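Local coordinates for Serine/threonine-protein kinase Tel1 (Chaetomium thermophilum, PDB 6SKY) that phosphorylates serine and threonine residues of proteins using ATP, as an ATM-family kinase that probably activates checkpoint signalling in response to DNA damage, at residues L1867-M1871 / A1872-A1876; S1914-L1917 / L1918-E1922; L2376-E2379 / N2380-S2384; A2386-D2389 / E2390-N2393. All blocks are in the same frame, centred on the assembly; numbering follows the deposited sequence.

Contact 1 (L1867-M1871 / A1872-A1876)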
loop_
_atom_site.group_PDB
_atom_site.type_symbol
_atom_site.label_atom_id
_atom_site.label_comp_id
_atom_site.label_asym_id
_atom_site.label_seq_id
_atom_site.Cartn_x
_atom_site.Cartn_y
_atom_site.Cartn_z
ATOM N N LEU A 1867 -37.720 3.533 40.968
ATOM C CA LEU A 1867 -38.261 4.765 40.424
ATOM C C LEU A 1867 -38.781 4.467 39.024
ATOM O O LEU A 1867 -38.825 3.317 38.593
ATOM C CB LEU A 1867 -37.202 5.865 40.413
ATOM C CG LEU A 1867 -36.637 6.260 41.769
ATOM C CD1 LEU A 1867 -35.544 7.274 41.603
ATOM C CD2 LEU A 1867 -37.728 6.818 42.631
ATOM N N ASP A 1868 -39.186 5.508 38.309
ATOM C CA ASP A 1868 -39.602 5.376 36.916
ATOM C C ASP A 1868 -38.791 6.390 36.127
ATOM O O ASP A 1868 -39.195 7.543 35.969
ATOM C CB ASP A 1868 -41.095 5.580 36.750
ATOM C CG ASP A 1868 -41.875 4.293 36.924
ATOM O OD1 ASP A 1868 -41.749 3.657 37.990
ATOM O OD2 ASP A 1868 -42.614 3.911 35.995
ATOM N N VAL A 1869 -37.644 5.953 35.640
ATOM C CA VAL A 1869 -36.690 6.826 34.979
ATOM C C VAL A 1869 -36.817 6.649 33.478
ATOM O O VAL A 1869 -36.936 5.526 32.978
ATOM C CB VAL A 1869 -35.259 6.528 35.453
ATOM C CG1 VAL A 1869 -34.318 7.586 34.967
ATOM C CG2 VAL A 1869 -35.222 6.443 36.949
ATOM N N ASN A 1870 -36.815 7.761 32.760
ATOM C CA ASN A 1870 -36.684 7.741 31.313
ATOM C C ASN A 1870 -35.207 7.593 30.997
ATOM O O ASN A 1870 -34.433 8.531 31.189
ATOM C CB ASN A 1870 -37.260 9.016 30.714
ATOM C CG ASN A 1870 -37.364 8.957 29.221
ATOM O OD1 ASN A 1870 -36.696 9.702 28.513
ATOM N ND2 ASN A 1870 -38.205 8.066 28.724
ATOM N N MET A 1871 -34.808 6.416 30.522
ATOM C CA MET A 1871 -33.390 6.110 30.415
ATOM C C MET A 1871 -32.695 6.890 29.309
ATOM O O MET A 1871 -31.477 7.060 29.365
ATOM C CB MET A 1871 -33.205 4.613 30.222
ATOM C CG MET A 1871 -33.376 3.819 31.495
ATOM S SD MET A 1871 -32.172 4.297 32.741
ATOM C CE MET A 1871 -32.801 3.440 34.170
ATOM N N ALA A 1872 -33.434 7.399 28.328
ATOM C CA ALA A 1872 -32.822 8.274 27.337
ATOM C C ALA A 1872 -32.461 9.620 27.944
ATOM O O ALA A 1872 -31.384 10.168 27.676
ATOM C CB ALA A 1872 -33.766 8.456 26.157
ATOM N N SER A 1873 -33.346 10.160 28.782
ATOM C CA SER A 1873 -33.051 11.406 29.475
ATOM C C SER A 1873 -31.890 11.237 30.436
ATOM O O SER A 1873 -31.027 12.111 30.534
ATOM C CB SER A 1873 -34.289 11.889 30.216
ATOM O OG SER A 1873 -35.397 11.925 29.348
ATOM N N ALA A 1874 -31.850 10.116 31.154
ATOM C CA ALA A 1874 -30.748 9.852 32.067
ATOM C C ALA A 1874 -29.437 9.680 31.318
ATOM O O ALA A 1874 -28.387 10.122 31.793
ATOM C CB ALA A 1874 -31.052 8.622 32.909
ATOM N N ALA A 1875 -29.472 9.052 30.143
ATOM C CA ALA A 1875 -28.264 8.932 29.332
ATOM C C ALA A 1875 -27.761 10.296 28.888
ATOM O O ALA A 1875 -26.563 10.586 28.971
ATOM C CB ALA A 1875 -28.535 8.049 28.124
ATOM N N ALA A 1876 -28.663 11.146 28.398
ATOM C CA ALA A 1876 -28.263 12.496 28.012
ATOM C C ALA A 1876 -27.697 13.271 29.197
ATOM O O ALA A 1876 -26.673 13.953 29.075
ATOM C CB ALA A 1876 -29.450 13.232 27.407
#
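The flat carboxamide of N1870 meets S1873 at its oxygen: S1873 OG donates to N1870 OD1 over 2.7 Å, lying in the carbonyl plane and on a lone pair. S1873 N and the methyl of A1872 both lie over one face of the amide, and S1873 N reaches N1870 OD1 by a weak bond of 3.4 Å. One oxygen thus takes a hydroxyl in its plane and a backbone N-H tilted from it. With CG opposite its backbone N and beside the carbonyl carbon (chi1 -170°), the amide reaches forward over the first turn of the helix, while the serine hydroxyl, beside its own N (chi1 -52°), faces the same oxygen. This is an N-cap: N1870 ends the loop and helix 1871-1880 follows, so asparagine suits the place, a short neutral side chain serving an amide near the helix end that has no earlier turn to bond to. The peptide carbonyls take over from there. N1870 O accepts from A1874 N at 3.0 Å with the donor in the carbonyl plane, whereas A1875 N approaches M1871 O from above its plane, 38° out of it. Small alanines leave room for apolar groups beside the cap. V1869 CG1 rests 4.0 Å from A1874 CB, and L1828 packs against both residues. M1871 SD approaches the same methyl loosely, at 4.5 Å, its flexible thioether chain bent at chi2 and packed on F1890, L1893 and A1894 of helix 1884-1898.

Contact 2 (S1914-L1917 / L1918-E1922)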
loop_
_atom_site.group_PDB
_atom_site.type_symbol
_atom_site.label_atom_id
_atom_site.label_comp_id
_atom_site.label_asym_id
_atom_site.label_seq_id
_atom_site.Cartn_x
_atom_site.Cartn_y
_atom_site.Cartn_z
ATOM N N SER A 1914 -30.073 8.447 18.590
ATOM C CA SER A 1914 -28.726 8.083 18.167
ATOM C C SER A 1914 -27.861 9.324 18.022
ATOM O O SER A 1914 -26.769 9.275 17.465
ATOM C CB SER A 1914 -28.761 7.305 16.853
ATOM O OG SER A 1914 -27.479 6.802 16.529
ATOM N N ASP A 1915 -28.365 10.443 18.525
ATOM C CA ASP A 1915 -27.565 11.651 18.623
ATOM C C ASP A 1915 -26.776 11.716 19.921
ATOM O O ASP A 1915 -25.783 12.447 19.994
ATOM C CB ASP A 1915 -28.461 12.888 18.506
ATOM C CG ASP A 1915 -27.685 14.133 18.144
ATOM O OD1 ASP A 1915 -26.467 14.024 17.896
ATOM O OD2 ASP A 1915 -28.291 15.223 18.098
ATOM N N ILE A 1916 -27.196 10.973 20.941
ATOM C CA ILE A 1916 -26.425 10.900 22.171
ATOM C C ILE A 1916 -25.380 9.793 22.096
ATOM O O ILE A 1916 -24.329 9.890 22.738
ATOM C CB ILE A 1916 -27.362 10.714 23.376
ATOM C CG1 ILE A 1916 -26.686 11.209 24.644
ATOM C CG2 ILE A 1916 -27.793 9.269 23.530
ATOM C CD1 ILE A 1916 -26.412 12.689 24.624
ATOM N N LEU A 1917 -25.634 8.763 21.293
ATOM C CA LEU A 1917 -24.671 7.687 21.134
ATOM C C LEU A 1917 -23.393 8.173 20.472
ATOM O O LEU A 1917 -22.311 7.657 20.762
ATOM C CB LEU A 1917 -25.302 6.563 20.329
ATOM C CG LEU A 1917 -25.199 5.160 20.910
ATOM C CD1 LEU A 1917 -25.612 5.159 22.354
ATOM C CD2 LEU A 1917 -26.080 4.232 20.116
ATOM N N LEU A 1918 -23.492 9.173 19.602
ATOM C CA LEU A 1918 -22.300 9.703 18.955
ATOM C C LEU A 1918 -21.416 10.434 19.951
ATOM O O LEU A 1918 -20.192 10.260 19.951
ATOM C CB LEU A 1918 -22.701 10.623 17.809
ATOM C CG LEU A 1918 -21.581 11.299 17.033
ATOM C CD1 LEU A 1918 -20.654 10.272 16.444
ATOM C CD2 LEU A 1918 -22.165 12.169 15.951
ATOM N N GLU A 1919 -22.022 11.243 20.818
ATOM C CA GLU A 1919 -21.256 11.942 21.839
ATOM C C GLU A 1919 -20.696 10.982 22.872
ATOM O O GLU A 1919 -19.633 11.240 23.436
ATOM C CB GLU A 1919 -22.124 12.992 22.515
ATOM C CG GLU A 1919 -21.341 13.959 23.361
ATOM C CD GLU A 1919 -22.212 15.024 23.984
ATOM O OE1 GLU A 1919 -23.425 15.042 23.687
ATOM O OE2 GLU A 1919 -21.689 15.840 24.773
ATOM N N ILE A 1920 -21.391 9.877 23.138
ATOM C CA ILE A 1920 -20.843 8.866 24.033
ATOM C C ILE A 1920 -19.620 8.209 23.411
ATOM O O ILE A 1920 -18.560 8.121 24.034
ATOM C CB ILE A 1920 -21.912 7.821 24.389
ATOM C CG1 ILE A 1920 -23.016 8.441 25.223
ATOM C CG2 ILE A 1920 -21.295 6.677 25.135
ATOM C CD1 ILE A 1920 -24.195 7.558 25.369
ATOM N N PHE A 1921 -19.744 7.735 22.173
ATOM C CA PHE A 1921 -18.671 6.955 21.572
ATOM C C PHE A 1921 -17.483 7.791 21.132
ATOM O O PHE A 1921 -16.390 7.243 20.987
ATOM C CB PHE A 1921 -19.200 6.156 20.391
ATOM C CG PHE A 1921 -19.899 4.907 20.791
ATOM C CD1 PHE A 1921 -19.443 4.167 21.854
ATOM C CD2 PHE A 1921 -21.013 4.477 20.122
ATOM C CE1 PHE A 1921 -20.082 3.028 22.230
ATOM C CE2 PHE A 1921 -21.655 3.337 20.503
ATOM C CZ PHE A 1921 -21.192 2.615 21.552
ATOM N N GLU A 1922 -17.656 9.094 20.920
ATOM C CA GLU A 1922 -16.495 9.929 20.644
ATOM C C GLU A 1922 -15.599 10.071 21.863
ATOM O O GLU A 1922 -14.398 10.309 21.719
ATOM C CB GLU A 1922 -16.935 11.309 20.178
ATOM C CG GLU A 1922 -17.389 11.373 18.753
ATOM C CD GLU A 1922 -18.089 12.672 18.439
ATOM O OE1 GLU A 1922 -18.241 13.502 19.357
ATOM O OE2 GLU A 1922 -18.497 12.866 17.277
#
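Helix 1916-1923, a short element of the FAT-domain alpha solenoid, brings L1917 against I1920 and F1921 through the usual three- and four-residue spacing of an alpha helix. Its backbone bonds here run from I1920 N to I1916 O at 3.0 Å and from F1921 N to L1917 O at 2.9 Å. Branched and aromatic side chains then gather on the face turned to its neighbours: I1920 and F1921 pack on L1888 of helix 1884-1898, L1917 on A1891 of the same helix, while I1916 and I1920 reach T1879 of helix 1871-1880. Bulky apolar residues suit this side, which meets helices 1871-1880 and 1884-1898. I1920 carries its CG1 branch beside the backbone N (chi1 -67°), which sends the CD1 methyl back along the helix to L1917 CD1, 4.1 Å away, one side chain passing obliquely over the other. The same methyl comes more loosely to I1916 CG2, at 4.4 Å. The extended chain of E1919 brings OE1 to 3.9 Å from I1916 CD1, the two side chains crossing at a slant. L1917 and F1921 run alongside each other, pointing the same way, with L1917 CG 4.0 Å from ring atom F1921 CE2.

Contact 3 (L2376-E2379 / N2380-S2384)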
loop_
_atom_site.group_PDB
_atom_site.type_symbol
_atom_site.label_atom_id
_atom_site.label_comp_id
_atom_site.label_asym_id
_atom_site.label_seq_id
_atom_site.Cartn_x
_atom_site.Cartn_y
_atom_site.Cartn_z
ATOM N N LEU A 2376 25.350 -26.864 7.687
ATOM C CA LEU A 2376 25.420 -25.501 8.201
ATOM C C LEU A 2376 24.125 -25.098 8.886
ATOM O O LEU A 2376 24.148 -24.415 9.913
ATOM C CB LEU A 2376 25.748 -24.532 7.076
ATOM C CG LEU A 2376 27.123 -24.683 6.452
ATOM C CD1 LEU A 2376 27.256 -23.732 5.302
ATOM C CD2 LEU A 2376 28.171 -24.409 7.487
ATOM N N CYS A 2377 22.988 -25.527 8.346
ATOM C CA CYS A 2377 21.704 -25.177 8.937
ATOM C C CYS A 2377 21.571 -25.751 10.339
ATOM O O CYS A 2377 21.233 -25.034 11.286
ATOM C CB CYS A 2377 20.578 -25.679 8.037
ATOM S SG CYS A 2377 18.943 -25.103 8.459
ATOM N N ILE A 2378 21.841 -27.046 10.494
ATOM C CA ILE A 2378 21.677 -27.661 11.807
ATOM C C ILE A 2378 22.671 -27.080 12.801
ATOM O O ILE A 2378 22.312 -26.744 13.940
ATOM C CB ILE A 2378 21.801 -29.189 11.701
ATOM C CG1 ILE A 2378 20.493 -29.781 11.201
ATOM C CG2 ILE A 2378 22.141 -29.788 13.031
ATOM C CD1 ILE A 2378 20.525 -31.255 11.070
ATOM N N GLU A 2379 23.929 -26.932 12.387
ATOM C CA GLU A 2379 24.944 -26.423 13.296
ATOM C C GLU A 2379 24.619 -25.017 13.769
ATOM O O GLU A 2379 24.759 -24.712 14.955
ATOM C CB GLU A 2379 26.302 -26.455 12.616
ATOM C CG GLU A 2379 27.347 -25.645 13.311
ATOM C CD GLU A 2379 28.656 -25.664 12.568
ATOM O OE1 GLU A 2379 28.772 -26.426 11.590
ATOM O OE2 GLU A 2379 29.571 -24.916 12.957
ATOM N N ASN A 2380 24.170 -24.146 12.867
ATOM C CA ASN A 2380 23.903 -22.777 13.274
ATOM C C ASN A 2380 22.606 -22.641 14.052
ATOM O O ASN A 2380 22.509 -21.758 14.899
ATOM C CB ASN A 2380 23.893 -21.859 12.063
ATOM C CG ASN A 2380 25.258 -21.664 11.479
ATOM O OD1 ASN A 2380 26.170 -21.203 12.145
ATOM N ND2 ASN A 2380 25.410 -22.023 10.227
ATOM N N TYR A 2381 21.610 -23.496 13.819
ATOM C CA TYR A 2381 20.451 -23.503 14.711
ATOM C C TYR A 2381 20.865 -23.857 16.128
ATOM O O TYR A 2381 20.454 -23.203 17.093
ATOM C CB TYR A 2381 19.395 -24.483 14.214
ATOM C CG TYR A 2381 18.398 -23.873 13.279
ATOM C CD1 TYR A 2381 17.872 -22.632 13.525
ATOM C CD2 TYR A 2381 17.998 -24.534 12.139
ATOM C CE1 TYR A 2381 16.975 -22.072 12.674
ATOM C CE2 TYR A 2381 17.103 -23.978 11.284
ATOM C CZ TYR A 2381 16.593 -22.747 11.556
ATOM O OH TYR A 2381 15.691 -22.180 10.700
ATOM N N LEU A 2382 21.697 -24.887 16.274
ATOM C CA LEU A 2382 22.117 -25.282 17.612
ATOM C C LEU A 2382 22.985 -24.218 18.268
ATOM O O LEU A 2382 22.882 -23.993 19.475
ATOM C CB LEU A 2382 22.850 -26.612 17.559
ATOM C CG LEU A 2382 21.925 -27.795 17.358
ATOM C CD1 LEU A 2382 22.732 -29.044 17.320
ATOM C CD2 LEU A 2382 20.918 -27.845 18.467
ATOM N N LEU A 2383 23.850 -23.556 17.502
ATOM C CA LEU A 2383 24.663 -22.495 18.083
ATOM C C LEU A 2383 23.819 -21.290 18.460
ATOM O O LEU A 2383 24.094 -20.628 19.461
ATOM C CB LEU A 2383 25.765 -22.080 17.121
ATOM C CG LEU A 2383 26.908 -23.060 16.916
ATOM C CD1 LEU A 2383 27.862 -22.512 15.899
ATOM C CD2 LEU A 2383 27.619 -23.308 18.207
ATOM N N SER A 2384 22.794 -20.981 17.673
ATOM C CA SER A 2384 21.944 -19.844 17.983
ATOM C C SER A 2384 21.084 -20.093 19.206
ATOM O O SER A 2384 20.774 -19.150 19.937
ATOM C CB SER A 2384 21.059 -19.522 16.795
ATOM O OG SER A 2384 19.815 -19.031 17.232
#
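L2376 gives its carbonyl oxygen to N2380 twice. The backbone N of N2380 donates to L2376 O at 3.0 Å in the ordinary helical manner, and the side-chain ND2 adds a weak bond to L2376 O, 2.7 Å long but bent to 119° at the hydrogen. CG of N2380 sits beside the backbone N (chi1 -71°), turning the amide back along the helix toward that carbonyl. This suits asparagine to a buried place, since part of its polar end is met within its own helix. C2377 follows, bonded through its carbonyl to Y2381 N and touching the ring with its sulfur: C2377 SG lies 3.6 Å from Y2381 CE2. The sulfur stands 4.6 Å from the centroid of the Y2381 ring and 59° off the ring normal, an oblique cysteine sulfur-aromatic contact, and a small polarisable thiol fits beside a large ring. I2378 sets CG2 a loose 4.4 Å from L2382 CD1, two branched side chains one helical turn apart. E2379 ends the segment, its side chain alongside that of L2383 and pointing the same way. L2383 CD1 lies about as near to E2379 OE2 (4.2 Å) as to E2379 CG (4.1 Å), so the leucine methyl meets both the aliphatic stem and a carboxylate oxygen. Helix 2348-2387 is packed on several sides here. C2377 and Y2381 meet helix 2394-2404, and Y2381 OH makes a weak hydrogen bond to D2300. N2380 packs on F2295 and A2296 of helix 2286-2303, while I2378, E2379 and L2383 adjoin helix 2409-2418.

Contact 4 (A2386-D2389 / E2390-N2393)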
loop_
_atom_site.group_PDB
_atom_site.type_symbol
_atom_site.label_atom_id
_atom_site.label_comp_id
_atom_site.label_asym_id
_atom_site.label_seq_id
_atom_site.Cartn_x
_atom_site.Cartn_y
_atom_site.Cartn_z
ATOM N N ALA A 2386 22.039 -21.843 21.785
ATOM C CA ALA A 2386 22.935 -21.842 22.928
ATOM C C ALA A 2386 23.485 -20.470 23.268
ATOM O O ALA A 2386 24.161 -20.336 24.289
ATOM C CB ALA A 2386 24.100 -22.787 22.669
ATOM N N ALA A 2387 23.223 -19.454 22.452
ATOM C CA ALA A 2387 23.848 -18.148 22.600
ATOM C C ALA A 2387 22.949 -17.130 23.284
ATOM O O ALA A 2387 23.373 -16.485 24.239
ATOM C CB ALA A 2387 24.288 -17.623 21.233
ATOM N N SER A 2388 21.716 -16.967 22.824
ATOM C CA SER A 2388 20.830 -15.963 23.391
ATOM C C SER A 2388 19.414 -16.512 23.456
ATOM O O SER A 2388 19.133 -17.621 23.003
ATOM C CB SER A 2388 20.870 -14.667 22.577
ATOM O OG SER A 2388 20.231 -14.834 21.326
ATOM N N ASP A 2389 18.515 -15.714 24.020
ATOM C CA ASP A 2389 17.107 -16.057 24.132
ATOM C C ASP A 2389 16.237 -15.350 23.110
ATOM O O ASP A 2389 15.018 -15.525 23.133
ATOM C CB ASP A 2389 16.594 -15.730 25.533
ATOM C CG ASP A 2389 16.912 -16.808 26.537
ATOM O OD1 ASP A 2389 18.105 -17.008 26.846
ATOM O OD2 ASP A 2389 15.964 -17.455 27.024
ATOM N N GLU A 2390 16.827 -14.551 22.223
ATOM C CA GLU A 2390 16.029 -13.797 21.265
ATOM C C GLU A 2390 15.229 -14.722 20.367
ATOM O O GLU A 2390 14.049 -14.477 20.103
ATOM C CB GLU A 2390 16.926 -12.901 20.420
ATOM C CG GLU A 2390 17.632 -11.812 21.182
ATOM C CD GLU A 2390 18.585 -11.023 20.299
ATOM O OE1 GLU A 2390 19.427 -11.647 19.616
ATOM O OE2 GLU A 2390 18.484 -9.777 20.277
ATOM N N HIS A 2391 15.855 -15.786 19.887
ATOM C CA HIS A 2391 15.248 -16.706 18.933
ATOM C C HIS A 2391 15.115 -18.055 19.621
ATOM O O HIS A 2391 16.090 -18.801 19.724
ATOM C CB HIS A 2391 16.090 -16.805 17.673
ATOM C CG HIS A 2391 16.622 -15.490 17.202
ATOM N ND1 HIS A 2391 17.872 -15.028 17.545
ATOM C CD2 HIS A 2391 16.069 -14.536 16.418
ATOM C CE1 HIS A 2391 18.069 -13.846 16.992
ATOM N NE2 HIS A 2391 16.991 -13.525 16.301
ATOM N N ASP A 2392 13.917 -18.362 20.107
ATOM C CA ASP A 2392 13.677 -19.617 20.793
ATOM C C ASP A 2392 12.690 -20.521 20.087
ATOM O O ASP A 2392 12.538 -21.674 20.499
ATOM C CB ASP A 2392 13.186 -19.366 22.223
ATOM C CG ASP A 2392 14.321 -19.174 23.193
ATOM O OD1 ASP A 2392 15.485 -19.280 22.763
ATOM O OD2 ASP A 2392 14.052 -18.921 24.384
ATOM N N ASN A 2393 12.014 -20.048 19.049
ATOM C CA ASN A 2393 11.281 -20.953 18.183
ATOM C C ASN A 2393 12.188 -21.632 17.175
ATOM O O ASN A 2393 11.696 -22.372 16.322
ATOM C CB ASN A 2393 10.165 -20.207 17.465
ATOM C CG ASN A 2393 9.338 -19.380 18.408
ATOM O OD1 ASN A 2393 8.582 -19.913 19.216
ATOM N ND2 ASN A 2393 9.479 -18.066 18.318
#
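D2389 and D2392 bring their carboxylates together just after a helix end, and the D2389 side chain can be traced outward from its CB. That carbon touches the backbone N of E2390, at 3.5 Å, the following peptide. CG lies beside the backbone N of its own residue (chi1 -82°), which carries the carboxylate toward D2392, and CG comes 4.2 Å from D2392 OD2. At the tip the two oxygens part company: OD1 forms a salt bridge with R2425, while OD2 lies 3.6 Å from D2392 OD2, like charges in close company. The two carboxylate planes are turned 60° apart and the side chains slant past one another. The charge is shared with a lysine: K2426 makes a salt bridge to D2392 OD1 and a long, weak ion pair with D2389 OD2, so the pair of acids probably stays ionised despite its closeness. The turn is the linker joining helix 2348-2387 to helix 2394-2404 within the FAT helical array, and short acidic side chains suit it because D2389 can reach R2425 and D2392 can reach K2426. One residue earlier, S2388 holds its hydroxyl between its backbone N and carbonyl carbon (chi1 71°), where the OG faces the next residue but one, 3.5 Å from E2390 N and 3.7 Å from E2390 OE1. Past it, the E2390 side chain is extended beyond CG, and its CB covers one face of the H2391 ring, 3.6 Å above the plane and offset toward the rim; that imidazole also stacks with the ring of H2293.

Overall arrangement
The four contacts form two pairs on opposite sides of the chain's centre. Contacts 1 and 2 have centres about 16 Å apart and touch, A1876 CA of contact 1 lying 3.9 Å from I1916 CD1 of contact 2; helix 1884-1898 packs on both. Contacts 3 and 4 succeed each other on helix 2348-2387, centres about 11 Å apart, the former within the helix and the latter where the chain leaves it. Between pairs the separation is large: centres of contacts 1 and 3 are about 68 Å apart, those of contacts 2 and 4 about 49 Å. All lie away from the nucleotide pocket and the magnesium site at N2765 and D2779.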